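Local structure of glycerol-3-phosphate dehydrogenase [NAD(P)+] (Coxiella burnetii, 3K96) at residues A[141-145]-A[206-211]; A[217-221]-A[306-311]; A[221-227]-A[282-288]. The protein probably catalyses the NAD(P)H-dependent reduction of dihydroxyacetone phosphate to sn-glycerol 3-phosphate, the key precursor for phospholipid synthesis. One frame throughout, in Å; residues are numbered along the deposited sequence.

Contact 1. Residues A[141-145]-A[206-211]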
loop_
_atom_site.group_PDB
_atom_site.type_symbol
_atom_site.label_atom_id
_atom_site.label_comp_id
_atom_site.label_asym_id
_atom_site.label_seq_id
_atom_site.Cartn_x
_atom_site.Cartn_y
_atom_site.Cartn_z
ATOM N N ARG A 141 -25.067 -10.195 2.640
ATOM C CA ARG A 141 -25.268 -9.821 4.035
ATOM C C ARG A 141 -23.970 -9.599 4.799
ATOM O O ARG A 141 -23.021 -10.354 4.659
ATOM C CB ARG A 141 -26.102 -10.904 4.752
ATOM C CG ARG A 141 -27.476 -11.109 4.120
ATOM C CD ARG A 141 -28.223 -12.295 4.745
ATOM N NE ARG A 141 -28.617 -12.068 6.135
ATOM C CZ ARG A 141 -29.130 -13.013 6.923
ATOM N NH1 ARG A 141 -29.316 -14.245 6.459
ATOM N NH2 ARG A 141 -29.480 -12.728 8.167
ATOM N N LEU A 142 -23.934 -8.530 5.591
ATOM C CA LEU A 142 -22.794 -8.268 6.442
ATOM C C LEU A 142 -22.772 -9.407 7.457
ATOM O O LEU A 142 -23.815 -9.889 7.874
ATOM C CB LEU A 142 -22.876 -6.898 7.121
ATOM C CG LEU A 142 -22.384 -5.728 6.253
ATOM C CD1 LEU A 142 -23.438 -5.373 5.224
ATOM C CD2 LEU A 142 -22.056 -4.534 7.095
ATOM N N LEU A 143 -21.580 -9.845 7.825
ATOM C CA LEU A 143 -21.444 -10.969 8.706
ATOM C C LEU A 143 -22.055 -10.729 10.060
ATOM O O LEU A 143 -22.660 -11.651 10.603
ATOM C CB LEU A 143 -19.987 -11.399 8.810
ATOM C CG LEU A 143 -19.331 -11.788 7.459
ATOM C CD1 LEU A 143 -17.839 -11.960 7.587
ATOM C CD2 LEU A 143 -19.965 -13.025 6.860
ATOM N N HIS A 144 -21.926 -9.528 10.624
ATOM C CA HIS A 144 -22.506 -9.285 11.961
ATOM C C HIS A 144 -24.026 -9.338 11.902
ATOM O O HIS A 144 -24.690 -9.690 12.887
ATOM C CB HIS A 144 -22.057 -7.956 12.561
ATOM C CG HIS A 144 -22.750 -6.772 11.982
ATOM N ND1 HIS A 144 -22.199 -5.999 10.990
ATOM C CD2 HIS A 144 -23.974 -6.245 12.234
ATOM C CE1 HIS A 144 -23.045 -5.039 10.655
ATOM N NE2 HIS A 144 -24.133 -5.170 11.392
ATOM N N GLU A 145 -24.588 -8.978 10.754
ATOM C CA GLU A 145 -26.012 -9.021 10.579
ATOM C C GLU A 145 -26.499 -10.479 10.507
ATOM O O GLU A 145 -27.546 -10.827 11.104
ATOM C CB GLU A 145 -26.452 -8.182 9.367
ATOM C CG GLU A 145 -27.957 -8.087 9.224
ATOM C CD GLU A 145 -28.545 -9.204 8.402
ATOM O OE1 GLU A 145 -28.014 -9.434 7.293
ATOM O OE2 GLU A 145 -29.553 -9.824 8.829
ATOM N N MET A 206 -16.691 -1.938 13.840
ATOM C CA MET A 206 -16.929 -3.264 13.294
ATOM C C MET A 206 -17.411 -3.205 11.830
ATOM O O MET A 206 -16.933 -3.935 10.971
ATOM C CB MET A 206 -17.920 -4.003 14.179
ATOM C CG MET A 206 -18.285 -5.379 13.734
ATOM S SD MET A 206 -19.216 -6.299 15.026
ATOM C CE MET A 206 -18.052 -6.385 16.316
ATOM N N ILE A 207 -18.339 -2.323 11.541
ATOM C CA ILE A 207 -18.876 -2.276 10.194
ATOM C C ILE A 207 -17.816 -1.873 9.161
ATOM O O ILE A 207 -17.737 -2.480 8.112
ATOM C CB ILE A 207 -20.144 -1.417 10.103
ATOM C CG1 ILE A 207 -20.776 -1.584 8.740
ATOM C CG2 ILE A 207 -19.842 0.055 10.404
ATOM C CD1 ILE A 207 -22.260 -1.374 8.755
ATOM N N GLY A 208 -16.976 -0.908 9.492
ATOM C CA GLY A 208 -15.935 -0.471 8.582
ATOM C C GLY A 208 -14.935 -1.585 8.346
ATOM O O GLY A 208 -14.508 -1.813 7.216
ATOM N N VAL A 209 -14.559 -2.280 9.425
ATOM C CA VAL A 209 -13.622 -3.384 9.340
ATOM C C VAL A 209 -14.175 -4.485 8.425
ATOM O O VAL A 209 -13.467 -5.020 7.564
ATOM C CB VAL A 209 -13.259 -3.952 10.773
ATOM C CG1 VAL A 209 -12.521 -5.267 10.670
ATOM C CG2 VAL A 209 -12.428 -2.927 11.556
ATOM N N GLU A 210 -15.446 -4.814 8.592
ATOM C CA GLU A 210 -16.070 -5.834 7.771
ATOM C C GLU A 210 -16.091 -5.453 6.306
ATOM O O GLU A 210 -15.764 -6.242 5.459
ATOM C CB GLU A 210 -17.517 -6.047 8.197
ATOM C CG GLU A 210 -17.695 -6.846 9.475
ATOM C CD GLU A 210 -19.175 -6.953 9.848
ATOM O OE1 GLU A 210 -19.768 -8.006 9.610
ATOM O OE2 GLU A 210 -19.755 -5.956 10.318
ATOM N N LEU A 211 -16.534 -4.249 6.016
ATOM C CA LEU A 211 -16.644 -3.824 4.645
ATOM C C LEU A 211 -15.280 -3.722 3.940
ATOM O O LEU A 211 -15.162 -4.076 2.771
ATOM C CB LEU A 211 -17.462 -2.536 4.570
ATOM C CG LEU A 211 -18.946 -2.779 4.879
ATOM C CD1 LEU A 211 -19.661 -1.448 4.994
ATOM C CD2 LEU A 211 -19.611 -3.681 3.795
#
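E210 reaches from the first turns of helix 206-228 to the start of helix 143-151 and meets H144 with both carboxylate oxygens. Its CB leans toward residues 141-145. The chain then runs out extended beyond CG (chi2 178°), so the carboxylate is carried clear of its own helix. CD lies in the plane of the H144 ring, at the ring edge. OE1 accepts the backbone N-H of H144 (N to OE1 2.8 Å) on its syn side, tilted 21° out of the carboxylate plane. The same oxygen lies 3.1 Å from L143 N and 3.5 Å from L143 CB. OE2 takes the imidazole: H144 ND1 donates to its syn lone pair at 2.5 Å, close to the ring plane. This is a His-carboxylate hydrogen bond, and it ties a helix start in the N-terminal Rossmann-type nucleotide-binding domain to the long helix 206-228 of the C-terminal helical region. Ring and carboxylate planes are turned 57° apart. M206 SD stands oblique to the H144 ring, 4.1 Å from H144 CB. L142, the N-cap residue of helix 143-151, adds an apolar patch beside the polar pair. Its CD2 touches I207 CD1 at 3.6 Å and, more distantly, L211 CD2. W131 of strand 128-131 touches both H144 and E210. On the far side of the turn, R141 grips E145 side-on, with NE and NH2 each bonded to a different carboxylate oxygen.

Contact 2. Residues A[217-221]-A[306-311]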
loop_
_atom_site.group_PDB
_atom_site.type_symbol
_atom_site.label_atom_id
_atom_site.label_comp_id
_atom_site.label_asym_id
_atom_site.label_seq_id
_atom_site.Cartn_x
_atom_site.Cartn_y
_atom_site.Cartn_z
ATOM N N ASN A 217 -10.135 -8.539 -1.551
ATOM C CA ASN A 217 -9.830 -9.623 -2.484
ATOM C C ASN A 217 -10.280 -9.341 -3.904
ATOM O O ASN A 217 -9.737 -9.894 -4.840
ATOM C CB ASN A 217 -10.431 -10.932 -2.028
ATOM C CG ASN A 217 -9.711 -11.517 -0.839
ATOM O OD1 ASN A 217 -8.513 -11.279 -0.622
ATOM N ND2 ASN A 217 -10.424 -12.321 -0.079
ATOM N N ILE A 218 -11.298 -8.509 -4.039
ATOM C CA ILE A 218 -11.773 -8.065 -5.327
ATOM C C ILE A 218 -10.653 -7.195 -5.932
ATOM O O ILE A 218 -10.298 -7.318 -7.114
ATOM C CB ILE A 218 -13.030 -7.174 -5.178
ATOM C CG1 ILE A 218 -14.188 -7.940 -4.482
ATOM C CG2 ILE A 218 -13.445 -6.637 -6.547
ATOM C CD1 ILE A 218 -15.390 -7.038 -4.102
ATOM N N LEU A 219 -10.085 -6.326 -5.108
ATOM C CA LEU A 219 -8.992 -5.450 -5.566
ATOM C C LEU A 219 -7.732 -6.272 -5.867
ATOM O O LEU A 219 -6.975 -5.938 -6.779
ATOM C CB LEU A 219 -8.729 -4.330 -4.565
ATOM C CG LEU A 219 -9.991 -3.487 -4.291
ATOM C CD1 LEU A 219 -9.736 -2.369 -3.267
ATOM C CD2 LEU A 219 -10.552 -2.904 -5.579
ATOM N N ALA A 220 -7.535 -7.358 -5.125
ATOM C CA ALA A 220 -6.409 -8.255 -5.361
ATOM C C ALA A 220 -6.534 -8.892 -6.741
ATOM O O ALA A 220 -5.549 -9.068 -7.438
ATOM C CB ALA A 220 -6.349 -9.336 -4.266
ATOM N N ILE A 221 -7.760 -9.236 -7.139
ATOM C CA ILE A 221 -7.969 -9.799 -8.459
ATOM C C ILE A 221 -7.658 -8.727 -9.500
ATOM O O ILE A 221 -6.932 -8.997 -10.454
ATOM C CB ILE A 221 -9.373 -10.337 -8.659
ATOM C CG1 ILE A 221 -9.624 -11.546 -7.736
ATOM C CG2 ILE A 221 -9.583 -10.759 -10.120
ATOM C CD1 ILE A 221 -11.060 -12.100 -7.879
ATOM N N GLU A 306 -12.049 -17.061 -2.729
ATOM C CA GLU A 306 -13.208 -16.274 -2.337
ATOM C C GLU A 306 -13.465 -15.052 -3.157
ATOM O O GLU A 306 -14.565 -14.538 -3.135
ATOM C CB GLU A 306 -13.057 -15.816 -0.900
ATOM C CG GLU A 306 -13.497 -16.781 0.126
ATOM C CD GLU A 306 -13.057 -16.309 1.483
ATOM O OE1 GLU A 306 -11.825 -16.272 1.678
ATOM O OE2 GLU A 306 -13.916 -15.974 2.336
ATOM N N GLY A 307 -12.465 -14.588 -3.895
ATOM C CA GLY A 307 -12.595 -13.343 -4.644
ATOM C C GLY A 307 -13.748 -13.239 -5.609
ATOM O O GLY A 307 -14.348 -12.167 -5.736
ATOM N N LEU A 308 -14.046 -14.314 -6.327
ATOM C CA LEU A 308 -15.167 -14.272 -7.291
ATOM C C LEU A 308 -16.491 -14.113 -6.520
ATOM O O LEU A 308 -17.319 -13.284 -6.859
ATOM C CB LEU A 308 -15.222 -15.507 -8.198
ATOM C CG LEU A 308 -14.078 -15.723 -9.184
ATOM C CD1 LEU A 308 -12.830 -16.130 -8.434
ATOM C CD2 LEU A 308 -14.452 -16.806 -10.168
ATOM N N TYR A 309 -16.663 -14.919 -5.481
ATOM C CA TYR A 309 -17.839 -14.821 -4.624
ATOM C C TYR A 309 -17.912 -13.427 -4.013
ATOM O O TYR A 309 -18.971 -12.806 -4.043
ATOM C CB TYR A 309 -17.771 -15.886 -3.534
ATOM C CG TYR A 309 -19.003 -16.010 -2.694
ATOM C CD1 TYR A 309 -20.125 -16.695 -3.164
ATOM C CD2 TYR A 309 -19.027 -15.520 -1.398
ATOM C CE1 TYR A 309 -21.267 -16.839 -2.363
ATOM C CE2 TYR A 309 -20.151 -15.659 -0.593
ATOM C CZ TYR A 309 -21.266 -16.312 -1.075
ATOM O OH TYR A 309 -22.370 -16.445 -0.257
ATOM N N ASN A 310 -16.807 -12.927 -3.461
ATOM C CA ASN A 310 -16.803 -11.578 -2.903
ATOM C C ASN A 310 -17.264 -10.555 -3.954
ATOM O O ASN A 310 -18.018 -9.654 -3.639
ATOM C CB ASN A 310 -15.410 -11.096 -2.459
ATOM C CG ASN A 310 -14.812 -11.856 -1.274
ATOM O OD1 ASN A 310 -13.598 -11.749 -1.050
ATOM N ND2 ASN A 310 -15.623 -12.601 -0.518
ATOM N N THR A 311 -16.747 -10.669 -5.184
ATOM C CA THR A 311 -17.068 -9.724 -6.247
ATOM C C THR A 311 -18.567 -9.734 -6.498
ATOM O O THR A 311 -19.220 -8.684 -6.559
ATOM C CB THR A 311 -16.334 -10.056 -7.584
ATOM O OG1 THR A 311 -14.924 -10.054 -7.386
ATOM C CG2 THR A 311 -16.657 -9.037 -8.674
HETATM O O HOH W 1 -12.459 -9.363 -0.029
#
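N217 and N310 meet at an oblique angle where helix 206-228 crosses the start of helix 307-320. This is a steep helix-helix crossing inside the all-helical C-terminal part of the enzyme. The short axes come within 8.7 Å at -114°. The two side-chain amides lie nearly coplanar, 6° apart. N217 ND2 gives N310 OD1 a weak, long hydrogen bond of 3.4 Å. A water makes a second link: it accepts from N217 N and donates to N310 OD1. The side-chain oxygen N310 OD1 thus meets N217 twice, directly through ND2 and through the water to the backbone N. Helix 206-228 is kinked here, and the N-H of N217 has no bond to the preceding turn, so the water takes its place.

Beside this polar pair, two isoleucines pack on backbone and hydroxyl atoms of the other helix. G307 is the close point, with its CA 5.1 Å from N217 CA. Having no side chain, it leaves room for I221, whose CD1 rests 3.7 Å from G307 C. I218 crosses T311 obliquely. Its CD1 meets the N310 carbonyl oxygen, and its CG1 comes 3.7 Å from T311 OG1.

Further out, N281, predicted to bind sn-glycerol 3-phosphate, touches the N217 side chain and accepts from G307 N. E306, predicted to bind NADPH, accepts the S109 N-H at OE2, which connects this helix start to helix 109-119. Helix 326-336 packs T328 on I218 and V331 on T311. T311 OG1 stands beside its own backbone N, anti to the carbonyl carbon (chi1 -59°), which turns the hydroxyl back to its own helix: OG1 donates to G307 O at 2.7 Å, from the opposite face of that carbonyl to T311 N.

Contact 3. Residues A[221-227]-A[282-288]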
loop_
_atom_site.group_PDB
_atom_site.type_symbol
_atom_site.label_atom_id
_atom_site.label_comp_id
_atom_site.label_asym_id
_atom_site.label_seq_id
_atom_site.Cartn_x
_atom_site.Cartn_y
_atom_site.Cartn_z
ATOM N N ILE A 221 -7.760 -9.236 -7.139
ATOM C CA ILE A 221 -7.969 -9.799 -8.459
ATOM C C ILE A 221 -7.658 -8.727 -9.500
ATOM O O ILE A 221 -6.932 -8.997 -10.454
ATOM C CB ILE A 221 -9.373 -10.337 -8.659
ATOM C CG1 ILE A 221 -9.624 -11.546 -7.736
ATOM C CG2 ILE A 221 -9.583 -10.759 -10.120
ATOM C CD1 ILE A 221 -11.060 -12.100 -7.879
ATOM N N ALA A 222 -8.166 -7.515 -9.287
ATOM C CA ALA A 222 -7.936 -6.405 -10.214
ATOM C C ALA A 222 -6.449 -6.112 -10.389
ATOM O O ALA A 222 -5.958 -6.017 -11.511
ATOM C CB ALA A 222 -8.670 -5.146 -9.741
ATOM N N THR A 223 -5.724 -5.956 -9.292
ATOM C CA THR A 223 -4.314 -5.679 -9.389
ATOM C C THR A 223 -3.558 -6.892 -9.942
ATOM O O THR A 223 -2.527 -6.741 -10.601
ATOM C CB THR A 223 -3.742 -5.241 -8.060
ATOM O OG1 THR A 223 -3.999 -6.252 -7.083
ATOM C CG2 THR A 223 -4.388 -3.924 -7.619
ATOM N N GLY A 224 -4.059 -8.095 -9.675
ATOM C CA GLY A 224 -3.444 -9.287 -10.221
ATOM C C GLY A 224 -3.529 -9.269 -11.746
ATOM O O GLY A 224 -2.563 -9.627 -12.449
ATOM N N ILE A 225 -4.689 -8.856 -12.261
ATOM C CA ILE A 225 -4.914 -8.791 -13.696
ATOM C C ILE A 225 -3.927 -7.819 -14.354
ATOM O O ILE A 225 -3.331 -8.143 -15.369
ATOM C CB ILE A 225 -6.368 -8.388 -14.029
ATOM C CG1 ILE A 225 -7.330 -9.509 -13.604
ATOM C CG2 ILE A 225 -6.519 -8.138 -15.523
ATOM C CD1 ILE A 225 -8.781 -9.154 -13.693
ATOM N N SER A 226 -3.762 -6.638 -13.767
ATOM C CA SER A 226 -2.811 -5.634 -14.258
ATOM C C SER A 226 -1.394 -6.224 -14.295
ATOM O O SER A 226 -0.667 -6.063 -15.283
ATOM C CB SER A 226 -2.862 -4.394 -13.367
ATOM O OG SER A 226 -2.004 -3.360 -13.834
ATOM N N ASP A 227 -1.002 -6.934 -13.242
ATOM C CA ASP A 227 0.314 -7.548 -13.214
ATOM C C ASP A 227 0.441 -8.650 -14.273
ATOM O O ASP A 227 1.495 -8.810 -14.890
ATOM C CB ASP A 227 0.642 -8.100 -11.840
ATOM C CG ASP A 227 0.956 -7.010 -10.813
ATOM O OD1 ASP A 227 1.125 -5.823 -11.194
ATOM O OD2 ASP A 227 1.051 -7.363 -9.614
ATOM N N ARG A 282 -4.894 -12.979 -5.901
ATOM C CA ARG A 282 -3.979 -12.275 -6.773
ATOM C C ARG A 282 -3.431 -13.220 -7.881
ATOM O O ARG A 282 -3.278 -12.821 -9.033
ATOM C CB ARG A 282 -2.852 -11.658 -5.941
ATOM C CG ARG A 282 -1.761 -11.053 -6.782
ATOM C CD ARG A 282 -0.710 -10.312 -5.935
ATOM N NE ARG A 282 0.519 -10.287 -6.690
ATOM C CZ ARG A 282 0.722 -9.505 -7.728
ATOM N NH1 ARG A 282 -0.233 -8.655 -8.111
ATOM N NH2 ARG A 282 1.875 -9.576 -8.389
ATOM N N ARG A 283 -3.167 -14.474 -7.538
ATOM C CA ARG A 283 -2.635 -15.409 -8.529
ATOM C C ARG A 283 -3.720 -15.731 -9.563
ATOM O O ARG A 283 -3.429 -15.894 -10.756
ATOM C CB ARG A 283 -2.059 -16.651 -7.879
ATOM C CG ARG A 283 -0.874 -16.333 -6.936
ATOM C CD ARG A 283 0.059 -17.559 -6.700
ATOM N NE ARG A 283 -0.648 -18.746 -6.235
ATOM C CZ ARG A 283 -0.880 -19.031 -4.958
ATOM N NH1 ARG A 283 -0.466 -18.206 -3.996
ATOM N NH2 ARG A 283 -1.533 -20.135 -4.634
ATOM N N PHE A 284 -4.967 -15.783 -9.094
ATOM C CA PHE A 284 -6.085 -15.961 -9.980
ATOM C C PHE A 284 -6.100 -14.783 -10.958
ATOM O O PHE A 284 -6.211 -14.983 -12.148
ATOM C CB PHE A 284 -7.415 -16.025 -9.207
ATOM C CG PHE A 284 -8.650 -15.972 -10.089
ATOM C CD1 PHE A 284 -9.055 -17.080 -10.820
ATOM C CD2 PHE A 284 -9.422 -14.827 -10.157
ATOM C CE1 PHE A 284 -10.208 -17.030 -11.613
ATOM C CE2 PHE A 284 -10.561 -14.771 -10.952
ATOM C CZ PHE A 284 -10.957 -15.880 -11.664
ATOM N N GLY A 285 -6.018 -13.562 -10.448
ATOM C CA GLY A 285 -5.986 -12.383 -11.313
ATOM C C GLY A 285 -4.835 -12.421 -12.309
ATOM O O GLY A 285 -4.998 -12.064 -13.472
ATOM N N LEU A 286 -3.663 -12.828 -11.844
ATOM C CA LEU A 286 -2.475 -12.933 -12.696
ATOM C C LEU A 286 -2.790 -13.826 -13.877
ATOM O O LEU A 286 -2.491 -13.486 -15.025
ATOM C CB LEU A 286 -1.281 -13.500 -11.921
ATOM C CG LEU A 286 -0.448 -12.527 -11.089
ATOM C CD1 LEU A 286 0.387 -13.275 -10.044
ATOM C CD2 LEU A 286 0.461 -11.705 -11.998
ATOM N N ALA A 287 -3.395 -14.965 -13.585
ATOM C CA ALA A 287 -3.764 -15.905 -14.622
ATOM C C ALA A 287 -4.728 -15.249 -15.639
ATOM O O ALA A 287 -4.525 -15.358 -16.838
ATOM C CB ALA A 287 -4.367 -17.161 -14.022
ATOM N N LEU A 288 -5.742 -14.539 -15.153
ATOM C CA LEU A 288 -6.688 -13.886 -16.056
ATOM C C LEU A 288 -5.982 -12.881 -16.936
ATOM O O LEU A 288 -6.294 -12.772 -18.111
ATOM C CB LEU A 288 -7.799 -13.164 -15.296
ATOM C CG LEU A 288 -8.772 -13.999 -14.478
ATOM C CD1 LEU A 288 -9.870 -13.092 -13.897
ATOM C CD2 LEU A 288 -9.372 -15.048 -15.345
#
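G224 and G285 meet backbone to backbone, and their CA atoms are only 4.2 Å apart. They mark a close helix-helix crossing within the helical C-terminal region: the axes of 221-227 and 282-288 approach to 6.4 Å and cross at -41°. Neither residue has a side chain, and the two main chains lie directly against each other, G224 C 3.5 Å from G285 C. They are bridged by a reciprocal pair of CA-H...O contacts. L286 CA points its hydrogen to G224 O, and I225 CA does the same to G285 O, each at 3.3 Å.

One flank of this tight centre is apolar and buried. The CD1 of I221 approaches F284 CD2 to 3.9 Å, oblique to the ring. L288 CG lies over one face of that ring, offset toward the rim. I225 packs its CG1 near L288 CB, and I334 of helix 326-336 touches I225.

The other flank is more open to solvent, with D227 and L286 partly exposed. R282 reaches across it with CG anti to the backbone N (chi1 173°) and an extended chain to NE. Its guanidinium forms a salt bridge with D227, the two flat groups turned 79° apart. The modelled distances are too short to be trusted in detail. D227 also forms a salt bridge with R236 of helix 233-253, so one carboxylate serves two arginines. Beside the ion pair, L286 CD2 packs against D227 CB at 3.6 Å, while L286 CD1 lies over one face of the R282 guanidinium, offset toward its rim.

All three contacts use helix 206-228, at successive points along its length. Contact 1 is partly buried and joins the helix to the N-terminal domain through a histidine-carboxylate pair. Contacts 2 and 3 are buried and lie within the C-terminal helices. Contact 2 combines a weak amide bond and a water with apolar packing. Contact 3 relies on glycine backbones and keeps its charges to one flank. Contacts 2 and 3 share I221, and L308 of contact 2 packs on F284 of contact 3, so they form one continuous packed region. Contact 1 stands apart, with its nearest atoms about 7 Å from contact 2 and about 13 Å from contact 3.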